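Local atomic coordinates of prolyl-ACP dehydrogenase (Oscillatoria sp., PDB entry 4IRN), a protein that uses FAD to oxidise proline carried on an acyl carrier protein, a step in the biosynthesis of the cyanotoxin anatoxin-a. Residues S61-N66 against C115-L120; H86-P91 against Q97-L102. All coordinates share one frame; numbering follows the deposited sequence.

Contact 1. Residues S61-N66 against C115-L120; sequences SDLIKN and CKDNGL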
# COMPACT_ATOMS: atom_id res chain seq x y z
N SER A 61 -9.04 22.78 27.82
CA SER A 61 -10.37 22.22 28.04
C SER A 61 -10.25 20.79 28.55
O SER A 61 -9.17 20.19 28.47
CB SER A 61 -11.19 22.27 26.75
OG SER A 61 -10.60 21.53 25.70
N ASP A 62 -11.34 20.26 29.11
CA ASP A 62 -11.42 18.89 29.60
C ASP A 62 -11.85 18.07 28.41
O ASP A 62 -13.03 17.70 28.29
CB ASP A 62 -12.43 18.79 30.76
CG ASP A 62 -12.46 17.46 31.50
OD1 ASP A 62 -11.75 16.51 31.08
OD2 ASP A 62 -13.23 17.34 32.49
N LEU A 63 -10.90 17.87 27.46
CA LEU A 63 -11.14 17.19 26.20
C LEU A 63 -11.67 15.77 26.25
O LEU A 63 -12.45 15.41 25.38
CB LEU A 63 -9.96 17.29 25.22
CG LEU A 63 -10.17 18.19 24.02
CD1 LEU A 63 -9.03 18.02 23.06
CD2 LEU A 63 -11.46 17.91 23.26
N ILE A 64 -11.26 14.96 27.25
CA ILE A 64 -11.77 13.60 27.39
C ILE A 64 -13.28 13.68 27.68
O ILE A 64 -14.06 12.97 27.04
CB ILE A 64 -10.97 12.77 28.45
CG1 ILE A 64 -9.49 12.57 28.00
CG2 ILE A 64 -11.67 11.43 28.75
CD1 ILE A 64 -8.51 12.19 29.07
N LYS A 65 -13.70 14.62 28.56
CA LYS A 65 -15.09 14.86 28.93
C LYS A 65 -15.92 15.47 27.78
O LYS A 65 -17.01 14.96 27.51
CB LYS A 65 -15.17 15.75 30.18
CG LYS A 65 -16.57 15.98 30.70
CD LYS A 65 -16.63 17.16 31.64
CE LYS A 65 -17.95 17.24 32.34
NZ LYS A 65 -18.04 16.28 33.48
N ASN A 66 -15.42 16.56 27.15
CA ASN A 66 -16.11 17.24 26.03
C ASN A 66 -16.36 16.30 24.84
O ASN A 66 -17.43 16.35 24.22
CB ASN A 66 -15.32 18.47 25.56
CG ASN A 66 -15.47 19.71 26.41
OD1 ASN A 66 -15.75 19.65 27.62
ND2 ASN A 66 -15.25 20.87 25.80
N CYS A 115 -3.69 23.71 19.60
CA CYS A 115 -5.06 23.37 20.01
C CYS A 115 -5.36 21.90 19.74
O CYS A 115 -5.23 21.45 18.60
CB CYS A 115 -6.07 24.29 19.33
SG CYS A 115 -7.78 24.06 19.89
N LYS A 116 -5.75 21.17 20.79
CA LYS A 116 -6.05 19.73 20.70
C LYS A 116 -7.49 19.44 20.29
O LYS A 116 -7.80 18.33 19.86
CB LYS A 116 -5.69 19.02 22.02
CG LYS A 116 -4.19 18.87 22.28
CD LYS A 116 -3.94 18.12 23.58
CE LYS A 116 -2.49 17.74 23.77
NZ LYS A 116 -2.25 17.11 25.08
N ASP A 117 -8.39 20.43 20.43
CA ASP A 117 -9.81 20.32 20.11
C ASP A 117 -10.00 20.42 18.60
O ASP A 117 -10.20 21.52 18.05
CB ASP A 117 -10.63 21.39 20.88
CG ASP A 117 -12.12 21.14 20.94
OD1 ASP A 117 -12.69 20.62 19.96
OD2 ASP A 117 -12.75 21.55 21.95
N ASN A 118 -9.95 19.26 17.93
CA ASN A 118 -10.09 19.16 16.48
C ASN A 118 -11.50 19.54 15.99
O ASN A 118 -11.63 20.08 14.89
CB ASN A 118 -9.66 17.77 15.98
CG ASN A 118 -8.23 17.43 16.31
OD1 ASN A 118 -7.30 18.13 15.91
ND2 ASN A 118 -8.02 16.38 17.08
N GLY A 119 -12.51 19.27 16.81
CA GLY A 119 -13.90 19.61 16.51
C GLY A 119 -14.13 21.11 16.42
O GLY A 119 -14.84 21.56 15.52
N LEU A 120 -13.50 21.88 17.35
CA LEU A 120 -13.59 23.35 17.38
C LEU A 120 -12.92 23.90 16.13
O LEU A 120 -13.51 24.75 15.45
CB LEU A 120 -12.93 23.92 18.66
CG LEU A 120 -12.84 25.46 18.78
CD1 LEU A 120 -14.14 26.08 19.31
CD2 LEU A 120 -11.69 25.86 19.66

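Contact 2. Residues H86-P91 against Q97-L102; sequences HGWPIP and QELDIL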
# COMPACT_ATOMS: atom_id res chain seq x y z
N HIS A 86 -11.09 34.22 13.10
CA HIS A 86 -12.17 34.35 12.11
C HIS A 86 -11.92 35.45 11.08
O HIS A 86 -12.24 35.26 9.91
CB HIS A 86 -13.51 34.58 12.82
CG HIS A 86 -13.83 33.54 13.85
ND1 HIS A 86 -13.07 33.40 15.00
CD2 HIS A 86 -14.84 32.64 13.89
CE1 HIS A 86 -13.63 32.42 15.69
NE2 HIS A 86 -14.69 31.92 15.05
N GLY A 87 -11.32 36.56 11.52
CA GLY A 87 -11.01 37.70 10.67
C GLY A 87 -9.73 37.61 9.87
O GLY A 87 -9.47 38.50 9.05
N TRP A 88 -8.90 36.54 10.08
CA TRP A 88 -7.62 36.34 9.40
C TRP A 88 -7.63 36.57 7.87
O TRP A 88 -6.83 37.37 7.42
CB TRP A 88 -6.93 35.01 9.78
CG TRP A 88 -6.32 34.95 11.15
CD1 TRP A 88 -6.06 35.99 11.98
CD2 TRP A 88 -5.81 33.78 11.80
NE1 TRP A 88 -5.46 35.54 13.13
CE2 TRP A 88 -5.29 34.19 13.05
CE3 TRP A 88 -5.75 32.41 11.46
CZ2 TRP A 88 -4.72 33.28 13.96
CZ3 TRP A 88 -5.19 31.52 12.36
CH2 TRP A 88 -4.68 31.96 13.59
N PRO A 89 -8.53 35.95 7.06
CA PRO A 89 -8.52 36.23 5.62
C PRO A 89 -9.45 37.39 5.21
O PRO A 89 -9.56 37.70 4.03
CB PRO A 89 -8.98 34.91 5.01
CG PRO A 89 -9.79 34.24 6.06
CD PRO A 89 -9.56 34.93 7.38
N ILE A 90 -10.14 38.01 6.19
CA ILE A 90 -11.12 39.09 5.99
C ILE A 90 -10.44 40.47 6.00
O ILE A 90 -9.65 40.74 6.91
CB ILE A 90 -12.27 39.01 7.04
CG1 ILE A 90 -12.77 37.56 7.30
CG2 ILE A 90 -13.43 39.97 6.73
CD1 ILE A 90 -13.33 36.74 6.07
N PRO A 91 -10.76 41.37 5.02
CA PRO A 91 -10.16 42.72 5.06
C PRO A 91 -10.60 43.51 6.29
O PRO A 91 -11.71 43.32 6.79
CB PRO A 91 -10.61 43.37 3.75
CG PRO A 91 -11.61 42.47 3.15
CD PRO A 91 -11.68 41.19 3.88
N GLN A 97 -8.68 40.96 9.97
CA GLN A 97 -7.25 41.11 10.27
C GLN A 97 -6.47 41.43 9.01
O GLN A 97 -5.39 42.02 9.09
CB GLN A 97 -6.69 39.83 10.90
CG GLN A 97 -7.21 39.54 12.30
CD GLN A 97 -7.11 40.70 13.29
OE1 GLN A 97 -8.07 41.01 14.01
NE2 GLN A 97 -5.96 41.35 13.37
N GLU A 98 -7.02 40.99 7.87
CA GLU A 98 -6.53 41.19 6.52
C GLU A 98 -5.16 40.57 6.31
O GLU A 98 -4.28 41.23 5.78
CB GLU A 98 -6.56 42.70 6.18
CG GLU A 98 -6.27 43.05 4.72
CD GLU A 98 -6.78 44.38 4.26
OE1 GLU A 98 -7.46 45.09 5.03
OE2 GLU A 98 -6.52 44.72 3.09
N LEU A 99 -4.98 39.31 6.71
CA LEU A 99 -3.68 38.65 6.50
C LEU A 99 -3.61 38.08 5.12
O LEU A 99 -4.62 37.78 4.50
CB LEU A 99 -3.41 37.49 7.49
CG LEU A 99 -3.43 37.72 8.99
CD1 LEU A 99 -3.04 36.46 9.70
CD2 LEU A 99 -2.47 38.82 9.38
N ASP A 100 -2.40 37.89 4.64
CA ASP A 100 -2.21 37.22 3.37
C ASP A 100 -2.43 35.72 3.61
O ASP A 100 -2.25 35.25 4.74
CB ASP A 100 -0.83 37.52 2.75
CG ASP A 100 0.34 37.00 3.55
OD1 ASP A 100 0.76 37.70 4.50
OD2 ASP A 100 0.84 35.90 3.21
N ILE A 101 -2.88 34.99 2.57
CA ILE A 101 -3.22 33.56 2.63
C ILE A 101 -2.09 32.69 3.17
O ILE A 101 -2.34 31.86 4.05
CB ILE A 101 -3.77 33.04 1.28
CG1 ILE A 101 -4.87 33.96 0.68
CG2 ILE A 101 -4.26 31.60 1.40
CD1 ILE A 101 -6.11 34.31 1.57
N LEU A 102 -0.85 32.89 2.68
CA LEU A 102 0.32 32.13 3.13
C LEU A 102 0.56 32.26 4.65
O LEU A 102 0.84 31.25 5.30
CB LEU A 102 1.57 32.45 2.31
CG LEU A 102 1.62 31.78 0.94
CD1 LEU A 102 2.31 32.66 -0.09
CD2 LEU A 102 2.24 30.37 1.01

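Contact 1. Residues S61-N66 against C115-L120
Leu63 makes most of the contact through van der Waals packing, one methyl against the backbone of Lys116 and Asp117 and the other against the Asp117 carboxylate. CD1 of Leu63 also lies against the base of the Lys116 side chain, 3.6 Å from Lys116 CB. CD2 of Leu63 is the methyl at the carboxylate, with Asp117 CG 4.0 Å away. Beyond its CG the Lys116 chain is extended and carries the ammonium end away from Leu63, so that its aliphatic base alone takes part.

No hydrogen bond joins the two segments; the polar work is done within 115-120 and beyond it. Asp117 is the N-cap of helix 118-138: with CG anti to the backbone N (chi1 -163°), its OD1 accepts from Leu120 N at 3.0 Å, the donor lying above the carboxylate plane. The same OD1 is hydrogen-bonded to Thr243 OG1, two partners on one oxygen that probably restrict the rotation of the carboxylate Leu63 packs against. Arg388 of helix 386-395 also touches Leu63.

Asp62 likewise holds an N-cap position. Two helix starts thus meet here, one of them side-chain-capped, in the helical N-terminal domain of the acyl-CoA dehydrogenase fold.

Contact 2. Residues H86-P91 against Q97-L102
Gly87, Trp88 and Ile90, all within one turn, each offer a backbone carbonyl to 97-99. Residues Gly87 to Ile90 form a type I beta turn, closed by Ile90 N on Gly87 O. That oxygen also accepts from Gln97 N at 2.7 Å, the two donors reaching it from opposite faces of the carbonyl plane. Leu99 N meets Trp88 O at 2.8 Å, almost in line with the C=O bond. A third bond, from Glu98 N to Ile90 O, is weak, with an N-H...O angle of 127°. Glu98 has positive phi and psi, a left-handed conformation that bends the chain between its neighbours.

Among the side chains, the indole of Trp88 is met from two directions. Leu99 CD1 sits over one face in a CH-pi contact, 4.0 Å from the centroid of the five-membered ring, while the Leu99 side chain runs beside that of Trp88 and points the same way. Gln97 comes to the edge instead: its CG lies in the ring plane, 3.7 Å from Trp88 CD1. The chain bends at chi2 (-51°) beyond this contact, and the amide plane stands 84° from the indole. Phe47 and helix 101-114 supply further neighbours of Trp88. The extended Glu98 side chain passes over Pro91 CA, with Glu98 OE1 3.6 Å from Pro91 CA; the same OE1 accepts from Ala92 N.

The contact folds the connection between helix 74-83 and helix 101-114 in the helical N-terminal domain, with Pro89, Ile90 and Pro91 touching helix 118-138. Its chemistry is mainly that of main-chain pairing. Carbonyls of a turn, including one shared by two donors, accept from the successive N-H groups of Gln97, Glu98 and Leu99, the middle bond being weak. Trp88 adds carbon contacts to Leu99 and Gln97, and the Glu98 carboxylate bonds back onto the intervening loop.

Following the chain from the N terminus, helix 42-58 leads to segment 61-66, the first half of contact 1, which begins helix 63-69. Helix 74-83 comes next, and after it contact 2 closes a tight loop with only five residues between 86-91 and 97-102. Helix 101-114 then carries the chain to 115-120, where contact 1 closes a much longer loop of 48 intervening residues. Contact 2 is thus nested inside contact 1, and the two do not cross. Their centres lie about 25 Å apart and they do not touch. Contact 2 shapes the approach to helix 101-114, whereas contact 1 joins the start of helix 63-69 to that of helix 118-138.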